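Local coordinates for protein flavin-dependent thymidylate synthase (Thermus thermophilus, PDB 6J61) that probably catalyses the reductive methylation of dUMP to dTMP, as a homotetramer that binds FAD and uses methylenetetrahydrofolate as methyl donor and NADPH as reductant, at residues Gly13-Ile27 against Pro60-Ala72. Residues are numbered along the deposited sequence; the frame is centred on the assembly and turned at random.
Sequences GFVRLVDQMGDDRAI and PFEMVVFKFHVKA. With FAD (flavin-adenine dinucleotide), chain E.
H69 sits between F14 and R16 where strands 13-21 and 65-72 pair antiparallel. The F14 ring, its CG wedged between backbone N and carbonyl carbon (chi1 63°), turns its edge to the H69 face, centroids 5.1 Å apart and planes at 82°; K71 CB lies over one F14 face, 3.6 Å from the ring centroid. From the imidazole edge R16 NH2 donates to H69 ND1 (2.8 Å), somewhat out of both planes, and NE adds a weak second bond. NE2 is engaged by E167, so both ring nitrogens have partners and the ring's rotation is fixed.

Midway the ladder slips by one residue in a classic beta bulge: V18 and D19 both face K67, whose carbonyl O takes a 2.7 Å bond from V18 N and a weak one from D19 N. Regular pairing resumes with K67 N to D19 O and runs on to M21 and V65, with M21 N bonded to V65 O at 2.9 Å. The face bearing V15, L17, F66 and F68 is closely packed: L17 CD1 lies over F68 and also meets F66 CD2 at 3.7 Å. Q20 stacks its amide nearly parallel to the F66 ring, 15° between planes, held flat by NE2 to G22 O and by R207 at OE1. Beyond the strands, I27 CG2 stands over the centre of the F61 ring, 3.9 Å from its centroid.

Looser is the outer side of the turn at D23, which N-caps helix 24-32 through OD1 to R25 N; the exposed R25 side chain does not touch 60-72. K67 NZ bonds M63 O of the second subunit, and E62 reaches the FAD adenine. Within the antiparallel sheet the pair lies between strands 6-9 and 165-173, with helix 191-207 packed on V15 and F68 and helix 42-54 on P60 and F61.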
loop_
_atom_site.group_PDB
_atom_site.type_symbol
_atom_site.label_atom_id
_atom_site.label_comp_id
_atom_site.label_asym_id
_atom_site.label_seq_id
_atom_site.Cartn_x
_atom_site.Cartn_y
_atom_site.Cartn_z
ATOM N N GLY A 13 -13.855 25.114 -9.019
ATOM C CA GLY A 13 -12.828 24.337 -8.348
ATOM C C GLY A 13 -11.434 24.945 -8.356
ATOM O O GLY A 13 -11.237 26.064 -8.812
ATOM N N PHE A 14 -10.459 24.207 -7.837
ATOM C CA PHE A 14 -9.084 24.689 -7.805
ATOM C C PHE A 14 -8.082 23.646 -7.306
ATOM O O PHE A 14 -8.456 22.571 -6.844
ATOM C CB PHE A 14 -8.991 25.964 -6.947
ATOM C CG PHE A 14 -9.353 25.767 -5.485
ATOM C CD1 PHE A 14 -8.438 25.215 -4.586
ATOM C CD2 PHE A 14 -10.602 26.164 -5.002
ATOM C CE1 PHE A 14 -8.758 25.065 -3.232
ATOM C CE2 PHE A 14 -10.931 26.016 -3.646
ATOM C CZ PHE A 14 -10.005 25.467 -2.761
ATOM N N VAL A 15 -6.804 23.972 -7.430
ATOM C CA VAL A 15 -5.721 23.120 -6.976
ATOM C C VAL A 15 -4.722 24.087 -6.355
ATOM O O VAL A 15 -4.298 25.047 -7.004
ATOM C CB VAL A 15 -5.056 22.362 -8.156
ATOM C CG1 VAL A 15 -3.811 21.641 -7.676
ATOM C CG2 VAL A 15 -6.025 21.353 -8.745
ATOM N N ARG A 16 -4.366 23.845 -5.095
ATOM C CA ARG A 16 -3.425 24.700 -4.369
ATOM C C ARG A 16 -2.303 23.877 -3.714
ATOM O O ARG A 16 -2.567 22.907 -3.009
ATOM C CB ARG A 16 -4.199 25.507 -3.299
ATOM C CG ARG A 16 -3.341 26.315 -2.309
ATOM C CD ARG A 16 -4.187 27.313 -1.492
ATOM N NE ARG A 16 -4.877 26.694 -0.360
ATOM C CZ ARG A 16 -4.273 26.315 0.767
ATOM N NH1 ARG A 16 -2.967 26.493 0.918
ATOM N NH2 ARG A 16 -4.965 25.746 1.743
ATOM N N LEU A 17 -1.053 24.250 -3.953
ATOM C CA LEU A 17 0.057 23.517 -3.344
ATOM C C LEU A 17 0.183 23.919 -1.874
ATOM O O LEU A 17 0.571 25.038 -1.565
ATOM C CB LEU A 17 1.378 23.812 -4.062
ATOM C CG LEU A 17 2.582 23.112 -3.419
ATOM C CD1 LEU A 17 2.439 21.618 -3.609
ATOM C CD2 LEU A 17 3.890 23.594 -4.026
ATOM N N VAL A 18 -0.140 23.008 -0.966
ATOM C CA VAL A 18 -0.055 23.325 0.449
ATOM C C VAL A 18 1.382 23.210 0.943
ATOM O O VAL A 18 1.910 24.169 1.514
ATOM C CB VAL A 18 -1.026 22.434 1.260
ATOM C CG1 VAL A 18 -0.858 22.654 2.748
ATOM C CG2 VAL A 18 -2.452 22.774 0.855
ATOM N N ASP A 19 2.029 22.067 0.717
ATOM C CA ASP A 19 3.427 21.908 1.133
ATOM C C ASP A 19 4.188 21.048 0.134
ATOM O O ASP A 19 3.594 20.474 -0.780
ATOM C CB ASP A 19 3.526 21.278 2.525
ATOM C CG ASP A 19 4.867 21.561 3.204
ATOM O OD1 ASP A 19 5.720 22.234 2.586
ATOM O OD2 ASP A 19 5.073 21.119 4.361
ATOM N N GLN A 20 5.502 20.958 0.312
ATOM C CA GLN A 20 6.333 20.176 -0.578
ATOM C C GLN A 20 7.603 19.759 0.145
ATOM O O GLN A 20 8.259 20.587 0.765
ATOM C CB GLN A 20 6.690 21.008 -1.813
ATOM C CG GLN A 20 7.330 20.225 -2.946
ATOM C CD GLN A 20 8.040 21.109 -3.967
ATOM O OE1 GLN A 20 7.503 22.122 -4.429
ATOM N NE2 GLN A 20 9.257 20.711 -4.339
ATOM N N MET A 21 7.949 18.478 0.076
ATOM C CA MET A 21 9.167 17.988 0.710
ATOM C C MET A 21 10.173 17.545 -0.349
ATOM O O MET A 21 10.016 16.496 -0.976
ATOM C CB MET A 21 8.877 16.809 1.652
ATOM C CG MET A 21 10.140 16.283 2.319
ATOM S SD MET A 21 9.930 14.883 3.421
ATOM C CE MET A 21 9.766 13.627 2.255
ATOM N N GLY A 22 11.204 18.360 -0.548
ATOM C CA GLY A 22 12.236 18.041 -1.515
ATOM C C GLY A 22 11.928 18.465 -2.930
ATOM O O GLY A 22 10.771 18.719 -3.281
ATOM N N ASP A 23 12.981 18.558 -3.741
ATOM C CA ASP A 23 12.873 18.918 -5.158
ATOM C C ASP A 23 13.839 18.009 -5.914
ATOM O O ASP A 23 14.238 16.969 -5.374
ATOM C CB ASP A 23 13.226 20.400 -5.396
ATOM C CG ASP A 23 14.618 20.790 -4.870
ATOM O OD1 ASP A 23 15.487 19.908 -4.671
ATOM O OD2 ASP A 23 14.847 22.006 -4.673
ATOM N N ASP A 24 14.227 18.393 -7.132
ATOM C CA ASP A 24 15.145 17.571 -7.939
ATOM C C ASP A 24 16.370 17.099 -7.158
ATOM O O ASP A 24 16.859 15.989 -7.373
ATOM C CB ASP A 24 15.630 18.324 -9.192
ATOM C CG ASP A 24 14.519 18.581 -10.200
ATOM O OD1 ASP A 24 13.712 17.664 -10.434
ATOM O OD2 ASP A 24 14.457 19.697 -10.772
ATOM N N ARG A 25 16.864 17.943 -6.253
ATOM C CA ARG A 25 18.041 17.602 -5.453
ATOM C C ARG A 25 17.791 16.436 -4.512
ATOM O O ARG A 25 18.709 15.658 -4.213
ATOM C CB ARG A 25 18.495 18.817 -4.643
ATOM C CG ARG A 25 18.939 19.991 -5.501
ATOM C CD ARG A 25 19.206 21.218 -4.657
ATOM N NE ARG A 25 18.183 21.375 -3.629
ATOM C CZ ARG A 25 17.993 22.479 -2.920
ATOM N NH1 ARG A 25 18.756 23.544 -3.125
ATOM N NH2 ARG A 25 17.040 22.511 -2.000
ATOM N N ALA A 26 16.549 16.312 -4.048
ATOM C CA ALA A 26 16.186 15.245 -3.125
ATOM C C ALA A 26 16.239 13.860 -3.791
ATOM O O ALA A 26 16.639 12.871 -3.173
ATOM C CB ALA A 26 14.802 15.517 -2.562
ATOM N N ILE A 27 15.837 13.795 -5.058
ATOM C CA ILE A 27 15.853 12.534 -5.787
ATOM C C ILE A 27 17.292 12.039 -5.876
ATOM O O ILE A 27 17.612 10.901 -5.499
ATOM C CB ILE A 27 15.315 12.724 -7.201
ATOM C CG1 ILE A 27 14.007 13.495 -7.154
ATOM C CG2 ILE A 27 15.096 11.388 -7.848
ATOM C CD1 ILE A 27 13.528 13.946 -8.506
ATOM N N PRO A 60 14.045 6.584 -5.437
ATOM C CA PRO A 60 14.517 7.967 -5.296
ATOM C C PRO A 60 13.423 9.000 -5.490
ATOM O O PRO A 60 13.380 10.015 -4.778
ATOM C CB PRO A 60 15.609 8.064 -6.351
ATOM C CG PRO A 60 16.201 6.680 -6.309
ATOM C CD PRO A 60 14.955 5.807 -6.296
ATOM N N PHE A 61 12.532 8.732 -6.445
ATOM C CA PHE A 61 11.430 9.636 -6.732
ATOM C C PHE A 61 10.363 9.652 -5.638
ATOM O O PHE A 61 9.536 10.560 -5.572
ATOM C CB PHE A 61 10.803 9.281 -8.081
ATOM C CG PHE A 61 11.731 9.491 -9.245
ATOM C CD1 PHE A 61 12.663 8.519 -9.595
ATOM C CD2 PHE A 61 11.699 10.679 -9.972
ATOM C CE1 PHE A 61 13.549 8.730 -10.656
ATOM C CE2 PHE A 61 12.578 10.898 -11.030
ATOM C CZ PHE A 61 13.504 9.925 -11.372
ATOM N N GLU A 62 10.372 8.648 -4.774
ATOM C CA GLU A 62 9.398 8.615 -3.696
ATOM C C GLU A 62 9.856 9.487 -2.530
ATOM O O GLU A 62 9.092 9.691 -1.577
ATOM C CB GLU A 62 9.192 7.190 -3.199
ATOM C CG GLU A 62 8.056 6.456 -3.860
ATOM C CD GLU A 62 7.983 5.018 -3.397
ATOM O OE1 GLU A 62 8.759 4.196 -3.905
ATOM O OE2 GLU A 62 7.164 4.708 -2.508
ATOM N N MET A 63 11.091 9.995 -2.607
ATOM C CA MET A 63 11.624 10.837 -1.547
ATOM C C MET A 63 11.154 12.274 -1.663
ATOM O O MET A 63 11.525 13.117 -0.848
ATOM C CB MET A 63 13.152 10.795 -1.514
ATOM C CG MET A 63 13.739 9.444 -1.110
ATOM S SD MET A 63 12.901 8.729 0.311
ATOM C CE MET A 63 13.649 7.109 0.443
ATOM N N VAL A 64 10.342 12.551 -2.676
ATOM C CA VAL A 64 9.785 13.881 -2.902
ATOM C C VAL A 64 8.275 13.775 -2.690
ATOM O O VAL A 64 7.643 12.861 -3.216
ATOM C CB VAL A 64 10.088 14.362 -4.337
ATOM C CG1 VAL A 64 9.264 15.603 -4.671
ATOM C CG2 VAL A 64 11.583 14.651 -4.474
ATOM N N VAL A 65 7.689 14.688 -1.920
ATOM C CA VAL A 65 6.248 14.622 -1.663
ATOM C C VAL A 65 5.518 15.949 -1.852
ATOM O O VAL A 65 6.038 17.009 -1.533
ATOM C CB VAL A 65 5.965 14.097 -0.220
ATOM C CG1 VAL A 65 4.463 14.002 0.039
ATOM C CG2 VAL A 65 6.607 12.738 -0.031
ATOM N N PHE A 66 4.308 15.870 -2.395
ATOM C CA PHE A 66 3.466 17.045 -2.618
ATOM C C PHE A 66 2.151 16.879 -1.856
ATOM O O PHE A 66 1.614 15.773 -1.740
ATOM C CB PHE A 66 3.164 17.241 -4.115
ATOM C CG PHE A 66 4.335 17.731 -4.917
ATOM C CD1 PHE A 66 5.426 16.901 -5.174
ATOM C CD2 PHE A 66 4.367 19.036 -5.397
ATOM C CE1 PHE A 66 6.531 17.369 -5.897
ATOM C CE2 PHE A 66 5.470 19.508 -6.119
ATOM C CZ PHE A 66 6.548 18.678 -6.369
ATOM N N LYS A 67 1.643 17.986 -1.329
ATOM C CA LYS A 67 0.394 17.992 -0.582
ATOM C C LYS A 67 -0.480 19.106 -1.147
ATOM O O LYS A 67 -0.098 20.270 -1.124
ATOM C CB LYS A 67 0.685 18.213 0.906
ATOM C CG LYS A 67 -0.546 18.179 1.795
ATOM C CD LYS A 67 -0.214 17.846 3.256
ATOM C CE LYS A 67 0.692 18.889 3.917
ATOM N NZ LYS A 67 0.883 18.620 5.376
ATOM N N PHE A 68 -1.648 18.747 -1.670
ATOM C CA PHE A 68 -2.542 19.739 -2.255
ATOM C C PHE A 68 -3.879 19.916 -1.538
ATOM O O PHE A 68 -4.325 19.051 -0.782
ATOM C CB PHE A 68 -2.854 19.398 -3.722
ATOM C CG PHE A 68 -1.636 19.262 -4.602
ATOM C CD1 PHE A 68 -0.905 18.079 -4.627
ATOM C CD2 PHE A 68 -1.244 20.306 -5.438
ATOM C CE1 PHE A 68 0.192 17.935 -5.472
ATOM C CE2 PHE A 68 -0.143 20.163 -6.287
ATOM C CZ PHE A 68 0.573 18.974 -6.301
ATOM N N HIS A 69 -4.503 21.058 -1.808
ATOM C CA HIS A 69 -5.813 21.420 -1.284
ATOM C C HIS A 69 -6.624 21.457 -2.579
ATOM O O HIS A 69 -6.414 22.326 -3.432
ATOM C CB HIS A 69 -5.751 22.806 -0.631
ATOM C CG HIS A 69 -7.064 23.291 -0.087
ATOM N ND1 HIS A 69 -7.205 24.517 0.525
ATOM C CD2 HIS A 69 -8.292 22.721 -0.069
ATOM C CE1 HIS A 69 -8.461 24.681 0.897
ATOM N NE2 HIS A 69 -9.142 23.605 0.548
ATOM N N VAL A 70 -7.523 20.495 -2.744
ATOM C CA VAL A 70 -8.315 20.408 -3.963
ATOM C C VAL A 70 -9.810 20.548 -3.719
ATOM O O VAL A 70 -10.362 19.978 -2.777
ATOM C CB VAL A 70 -8.078 19.045 -4.680
ATOM C CG1 VAL A 70 -8.729 19.047 -6.075
ATOM C CG2 VAL A 70 -6.587 18.750 -4.759
ATOM N N LYS A 71 -10.463 21.306 -4.590
ATOM C CA LYS A 71 -11.904 21.519 -4.522
ATOM C C LYS A 71 -12.418 20.989 -5.858
ATOM O O LYS A 71 -11.989 21.448 -6.920
ATOM C CB LYS A 71 -12.202 23.019 -4.381
ATOM C CG LYS A 71 -13.673 23.362 -4.227
ATOM C CD LYS A 71 -13.887 24.852 -4.031
ATOM C CE LYS A 71 -15.372 25.146 -3.853
ATOM N NZ LYS A 71 -15.684 26.602 -3.859
ATOM N N ALA A 72 -13.322 20.018 -5.810
ATOM C CA ALA A 72 -13.835 19.435 -7.038
ATOM C C ALA A 72 -15.169 18.744 -6.878
ATOM O O ALA A 72 -15.600 18.441 -5.775
ATOM C CB ALA A 72 -12.821 18.439 -7.593
HETATM P PA FAD E . 6.155 -2.537 -5.224
HETATM O O1A FAD E . 6.975 -2.421 -3.992
HETATM O O2A FAD E . 5.368 -3.953 -5.207
HETATM O O5B FAD E . 5.104 -1.333 -5.244
HETATM C C5B FAD E . 4.442 -1.313 -6.507
HETATM C C4B FAD E . 3.780 0.054 -6.670
HETATM O O4B FAD E . 2.816 0.264 -5.606
HETATM C C3B FAD E . 4.805 1.169 -6.565
HETATM O O3B FAD E . 5.376 1.510 -7.826
HETATM C C2B FAD E . 4.011 2.305 -5.939
HETATM O O2B FAD E . 3.337 3.045 -6.960
HETATM C C1B FAD E . 3.033 1.568 -4.984
HETATM N N9A FAD E . 3.564 1.406 -3.596
HETATM C C8A FAD E . 3.812 0.221 -2.944
HETATM N N7A FAD E . 4.261 0.437 -1.746
HETATM C C5A FAD E . 4.335 1.766 -1.530
HETATM C C6A FAD E . 4.737 2.583 -0.437
HETATM N N6A FAD E . 5.179 2.000 0.740
HETATM N N1A FAD E . 4.681 3.939 -0.572
HETATM C C2A FAD E . 4.254 4.516 -1.709
HETATM N N3A FAD E . 3.867 3.780 -2.760
HETATM C C4A FAD E . 3.890 2.419 -2.716
HETATM N N1 FAD E . 16.380 -0.242 -4.618
HETATM C C2 FAD E . 17.249 0.183 -3.692
HETATM O O2 FAD E . 16.892 0.190 -2.518
HETATM N N3 FAD E . 18.508 0.602 -3.995
HETATM C C4 FAD E . 18.980 0.626 -5.291
HETATM O O4 FAD E . 20.110 1.006 -5.543
HETATM C C4X FAD E . 18.051 0.170 -6.369
HETATM N N5 FAD E . 18.382 0.151 -7.657
HETATM C C5X FAD E . 17.516 -0.268 -8.620
HETATM C C6 FAD E . 17.922 -0.267 -9.999
HETATM C C7 FAD E . 17.047 -0.694 -10.994
HETATM C C7M FAD E . 17.524 -0.674 -12.432
HETATM C C8 FAD E . 15.726 -1.145 -10.659
HETATM C C8M FAD E . 14.764 -1.614 -11.732
HETATM C C9 FAD E . 15.300 -1.160 -9.316
HETATM C C9A FAD E . 16.179 -0.723 -8.269
HETATM N N10 FAD E . 15.782 -0.719 -6.892
HETATM C C10 FAD E . 16.688 -0.278 -5.929
HETATM C "C1'" FAD E . 14.451 -1.175 -6.452
HETATM C "C2'" FAD E . 13.362 -0.100 -6.595
HETATM O "O2'" FAD E . 13.804 1.141 -6.039
HETATM C "C3'" FAD E . 12.064 -0.588 -5.896
HETATM O "O3'" FAD E . 12.256 -0.691 -4.477
HETATM C "C4'" FAD E . 11.610 -1.967 -6.447
HETATM O "O4'" FAD E . 11.879 -2.065 -7.858
HETATM C "C5'" FAD E . 10.117 -2.145 -6.215
HETATM O "O5'" FAD E . 9.424 -1.437 -7.244
HETATM P P FAD E . 7.951 -1.096 -6.736
HETATM O O1P FAD E . 8.028 -0.325 -5.465
HETATM O O2P FAD E . 7.236 -0.221 -7.872
HETATM O O3P FAD E . 7.116 -2.505 -6.559
#